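Local coordinates for DegV domain-containing protein Cgl2349/cg2579 (Corynebacterium glutamicum, PDB 3EGL) that binds long-chain fatty acids such as palmitate and may take part in lipid transport or fatty acid metabolism, at residues 30-35 / 43-48; 10-15 / 244-249. One frame throughout, in Å; residues are numbered along the deposited sequence.

Interaction 1. Residues 30-35 / 43-48. With PLM (palmitic acid), chain D.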
# COMPACT_ATOMS: atom_id res chain seq x y z
N ASN A 30 8.42 2.99 10.17
CA ASN A 30 7.23 3.84 10.34
C ASN A 30 7.32 5.25 9.74
O ASN A 30 8.26 5.99 10.04
CB ASN A 30 6.87 3.96 11.83
CG ASN A 30 6.40 2.63 12.40
OD1 ASN A 30 5.98 1.73 11.67
ND2 ASN A 30 6.49 2.50 13.72
N LEU A 31 6.32 5.63 8.94
CA LEU A 31 6.13 7.04 8.55
C LEU A 31 5.78 7.88 9.81
O LEU A 31 5.49 7.31 10.86
CB LEU A 31 5.02 7.16 7.52
CG LEU A 31 5.21 6.31 6.27
CD1 LEU A 31 3.97 6.30 5.31
CD2 LEU A 31 6.49 6.79 5.59
N HIS A 32 5.79 9.21 9.70
CA HIS A 32 5.58 10.08 10.88
C HIS A 32 4.19 10.69 11.01
O HIS A 32 3.61 11.20 10.05
CB HIS A 32 6.63 11.20 10.90
CG HIS A 32 8.03 10.68 10.79
ND1 HIS A 32 8.67 10.06 11.83
CD2 HIS A 32 8.87 10.62 9.73
CE1 HIS A 32 9.87 9.67 11.44
NE2 HIS A 32 10.02 10.01 10.18
N VAL A 33 3.69 10.64 12.24
CA VAL A 33 2.50 11.37 12.63
C VAL A 33 2.89 12.42 13.68
O VAL A 33 3.41 12.08 14.74
CB VAL A 33 1.38 10.43 13.16
CG1 VAL A 33 0.25 11.24 13.79
CG2 VAL A 33 0.82 9.60 12.04
N MSE A 34 2.68 13.69 13.36
CA MSE A 34 2.91 14.77 14.33
C MSE A 34 1.59 15.25 14.90
O MSE A 34 0.71 15.72 14.18
CB MSE A 34 3.70 15.93 13.74
CG MSE A 34 5.10 15.56 13.31
SE MSE A 34 5.17 15.30 11.34
CE MSE A 34 5.78 17.13 10.92
N ASN A 35 1.43 15.07 16.20
CA ASN A 35 0.25 15.53 16.86
C ASN A 35 0.69 16.78 17.60
O ASN A 35 1.21 16.69 18.71
CB ASN A 35 -0.27 14.45 17.81
CG ASN A 35 -1.74 14.63 18.18
OD1 ASN A 35 -2.54 15.14 17.39
ND2 ASN A 35 -2.10 14.22 19.40
N SER A 43 4.40 12.99 7.71
CA SER A 43 5.67 13.30 7.12
C SER A 43 6.26 12.01 6.52
O SER A 43 6.17 10.92 7.11
CB SER A 43 6.52 13.79 8.27
OG SER A 43 7.77 14.14 7.81
N GLY A 44 6.84 12.12 5.34
CA GLY A 44 7.56 10.98 4.76
C GLY A 44 8.86 10.69 5.49
O GLY A 44 9.22 11.38 6.44
N LEU A 45 9.54 9.63 5.07
CA LEU A 45 10.82 9.28 5.67
C LEU A 45 11.91 10.12 5.05
O LEU A 45 11.90 10.33 3.84
CB LEU A 45 11.14 7.84 5.40
CG LEU A 45 10.19 6.87 6.13
CD1 LEU A 45 10.38 5.44 5.61
CD2 LEU A 45 10.37 6.98 7.65
N SER A 46 12.85 10.60 5.88
CA SER A 46 13.95 11.41 5.41
C SER A 46 15.04 10.50 4.86
O SER A 46 15.10 9.35 5.21
CB SER A 46 14.52 12.26 6.56
OG SER A 46 15.27 11.43 7.44
N SER A 47 15.96 11.02 4.06
CA SER A 47 16.96 10.16 3.47
C SER A 47 17.96 9.68 4.55
O SER A 47 18.51 8.57 4.49
CB SER A 47 17.65 10.86 2.29
OG SER A 47 18.26 12.02 2.78
N LEU A 48 18.15 10.51 5.56
CA LEU A 48 18.98 10.13 6.68
C LEU A 48 18.46 8.86 7.43
O LEU A 48 19.24 7.99 7.80
CB LEU A 48 19.10 11.33 7.61
CG LEU A 48 20.25 11.38 8.58
CD1 LEU A 48 21.53 11.62 7.78
CD2 LEU A 48 20.01 12.49 9.65
C1 PLM D . 3.64 11.52 4.09
O1 PLM D . 4.26 11.58 3.02
O2 PLM D . 3.36 12.59 4.66
C2 PLM D . 3.18 10.23 4.69
C3 PLM D . 2.16 9.59 3.75
C4 PLM D . 0.77 10.17 3.78
C5 PLM D . 0.11 9.72 2.48
C6 PLM D . -1.35 10.07 2.42
C7 PLM D . -1.89 9.62 1.08
C8 PLM D . -3.42 9.52 1.02
C9 PLM D . -3.91 8.27 1.77
CA PLM D . -5.29 7.80 1.30
CB PLM D . -5.98 6.89 2.31
CC PLM D . -5.26 5.58 2.66
CD PLM D . -5.72 4.45 1.75
CE PLM D . -5.60 3.08 2.38
CF PLM D . -4.51 2.25 1.70
CG PLM D . -5.02 1.33 0.59
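His32 and Ser43 hold the two strands together as an antiparallel hydrogen-bonded pair. His32 N donates to Ser43 O at 3.1 Å, nearly straight at 168°. The return bond, from Ser43 N to His32 O, is more bent at 136°. Both side chains lie on the same face of the sheet, with CB of His32 3.7 Å from CB of Ser43. The selenium of selenomethionine Met34 covers Ser43 CB; its chain bends at chi2 and chi3 to reach it.

The His32 ring meets the backbone of Gly44 at its edge. CD2 lies 3.4 Å from Gly44 O, near the ring plane.

Leu31 and Leu45 cross at about a right angle, with Leu31 CD2 3.7 Å from Leu45 CG. Leu45 CD2 also packs 3.3 Å from Asn30 O. The other Leu31 branch, CD1, reaches the start of the fatty acid tail, 4.1 Å from palmitate C2.

The palmitate carboxylate lies close to the backbone where Ser43 leads into Gly44, with O2 3.2 Å from Ser43 N. Thr42 and Ser76 hydrogen-bond to the ligand. Further out, Glu49 OE1 is hydrogen-bonded to both His32 NE2 and Ser46 N, linking the ring to the N-cap residue of helix 47-60. The arrangement is a beta-hairpin at the sheet edge that forms part of the fatty acid head-group site of this DegV protein.

Interaction 2. Residues 10-15 / 244-249. With PLM (palmitic acid), chain D.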
# COMPACT_ATOMS: atom_id res chain seq x y z
N VAL A 10 9.81 -2.39 3.94
CA VAL A 10 8.69 -1.53 3.54
C VAL A 10 8.55 -0.45 4.60
O VAL A 10 9.21 -0.49 5.62
CB VAL A 10 7.30 -2.29 3.42
CG1 VAL A 10 7.36 -3.42 2.46
CG2 VAL A 10 6.84 -2.82 4.78
N ASP A 11 7.64 0.49 4.36
CA ASP A 11 7.29 1.45 5.37
C ASP A 11 5.91 1.05 5.92
O ASP A 11 5.31 0.05 5.45
CB ASP A 11 7.40 2.88 4.84
CG ASP A 11 6.45 3.16 3.65
OD1 ASP A 11 5.22 3.17 3.90
OD2 ASP A 11 6.93 3.41 2.50
N SER A 12 5.41 1.80 6.91
CA SER A 12 4.18 1.43 7.59
C SER A 12 2.95 1.55 6.66
O SER A 12 1.96 0.85 6.86
CB SER A 12 3.98 2.27 8.86
OG SER A 12 3.81 3.61 8.43
N SER A 13 3.03 2.42 5.65
CA SER A 13 1.94 2.54 4.69
C SER A 13 1.60 1.23 3.95
O SER A 13 0.49 1.13 3.41
CB SER A 13 2.16 3.66 3.66
OG SER A 13 3.18 3.30 2.76
N ALA A 14 2.51 0.25 3.91
CA ALA A 14 2.15 -1.03 3.30
C ALA A 14 1.01 -1.76 4.04
O ALA A 14 0.43 -2.70 3.49
CB ALA A 14 3.38 -1.98 3.13
N CYS A 15 0.77 -1.39 5.30
CA CYS A 15 -0.26 -2.02 6.15
C CYS A 15 -0.08 -3.50 6.53
O CYS A 15 -1.07 -4.17 6.83
CB CYS A 15 -1.66 -1.84 5.55
SG CYS A 15 -2.11 -0.11 5.33
N ASP A 244 -2.76 1.83 8.15
CA ASP A 244 -1.66 2.49 8.87
C ASP A 244 -2.16 3.80 9.49
O ASP A 244 -2.78 4.59 8.82
CB ASP A 244 -0.47 2.71 7.89
CG ASP A 244 0.68 3.53 8.50
OD1 ASP A 244 0.83 3.63 9.75
OD2 ASP A 244 1.45 4.12 7.71
N PRO A 245 -1.90 4.04 10.79
CA PRO A 245 -2.39 5.34 11.37
C PRO A 245 -1.94 6.59 10.58
O PRO A 245 -2.64 7.60 10.60
CB PRO A 245 -1.81 5.35 12.80
CG PRO A 245 -1.63 3.88 13.13
CD PRO A 245 -1.22 3.21 11.80
N THR A 246 -0.79 6.51 9.89
CA THR A 246 -0.33 7.63 9.09
C THR A 246 -1.29 7.91 7.95
O THR A 246 -1.55 9.08 7.64
CB THR A 246 1.08 7.39 8.52
OG1 THR A 246 1.97 7.09 9.60
CG2 THR A 246 1.61 8.65 7.83
N LEU A 247 -1.80 6.84 7.34
CA LEU A 247 -2.78 7.00 6.30
C LEU A 247 -4.13 7.38 6.88
O LEU A 247 -4.89 8.09 6.23
CB LEU A 247 -2.87 5.74 5.42
CG LEU A 247 -1.53 5.19 4.89
CD1 LEU A 247 -1.76 3.88 4.12
CD2 LEU A 247 -0.77 6.24 4.03
N ALA A 248 -4.43 6.94 8.10
CA ALA A 248 -5.75 7.18 8.71
C ALA A 248 -5.93 8.66 8.93
O ALA A 248 -7.06 9.19 8.82
CB ALA A 248 -5.91 6.41 10.02
N VAL A 249 -4.80 9.34 9.18
CA VAL A 249 -4.84 10.80 9.24
C VAL A 249 -5.51 11.39 7.97
O VAL A 249 -6.30 12.35 8.07
CB VAL A 249 -3.44 11.41 9.39
CG1 VAL A 249 -3.54 12.93 9.23
CG2 VAL A 249 -2.75 10.98 10.72
C1 PLM D . 3.64 11.52 4.09
O1 PLM D . 4.26 11.58 3.02
O2 PLM D . 3.36 12.59 4.66
C2 PLM D . 3.18 10.23 4.69
C3 PLM D . 2.16 9.59 3.75
C4 PLM D . 0.77 10.17 3.78
C5 PLM D . 0.11 9.72 2.48
C6 PLM D . -1.35 10.07 2.42
C7 PLM D . -1.89 9.62 1.08
C8 PLM D . -3.42 9.52 1.02
C9 PLM D . -3.91 8.27 1.77
CA PLM D . -5.29 7.80 1.30
CB PLM D . -5.98 6.89 2.31
CC PLM D . -5.26 5.58 2.66
CD PLM D . -5.72 4.45 1.75
CE PLM D . -5.60 3.08 2.38
CF PLM D . -4.51 2.25 1.70
CG PLM D . -5.02 1.33 0.59
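Asp244, at the start of helix 245-251, meets Ser12 and Cys15 in the turn after strand 7-11. Its backbone N donates to Cys15 SG at 3.5 Å. Its CB packs against the backbone of Ser12, 3.2 Å from Ser12 O. With CG anti to the backbone N (chi1 174°), the carboxylate is carried over to the Ser12 side chain.

The two oxygens then have different tasks. OD2 accepts a hydrogen bond from Ser12 OG at 2.5 Å, and the hydroxyl comes from above the carboxylate plane, 46° out of it. OD1 turns back to its own helix and accepts a weak capping bond from Thr246 N, so Asp244 is the N-cap. Ser12 OG also accepts a hydrogen bond from Leu31 N, which ties strand 26-35 to the same point.

Within the first turn of the helix, Leu247 touches both the 3-10 turn and the ligand. Its CB is 3.7 Å from palmitate CC. CD1 packs against Ser13 O and more loosely against Cys15 SG. CD2 touches Ser13 CB on one hand and palmitate C5, 3.9 Å away, on the other. Thr246 CG2 lies against the ligand nearer its head, 3.8 Å from C2.

The first turn of the helix thus lies against the acyl chain while its N-cap is fastened to a 3-10 turn. This buried junction between the two alpha/beta halves forms one wall of the fatty acid site of this DegV protein.

In the fold
Both contacts touch the palmitate, but at different depths. Interaction 1 is partly buried near the edge of the five-stranded sheet. It joins a strand to its hairpin partner and the loop that follows, through two backbone bonds and side-chain packing. Interaction 2 is buried near the middle of the chain. It joins a turn after a central strand of that sheet to a helix from the far end of the sequence, through a side-chain carboxylate and apolar packing. Strands 26-35 and 7-11 are neighbours in the sheet, and Leu31 serves both contacts, with its CD1 packing on Ser13 CB. Interaction 1 borders the ligand's head, and interaction 2 mainly its tail.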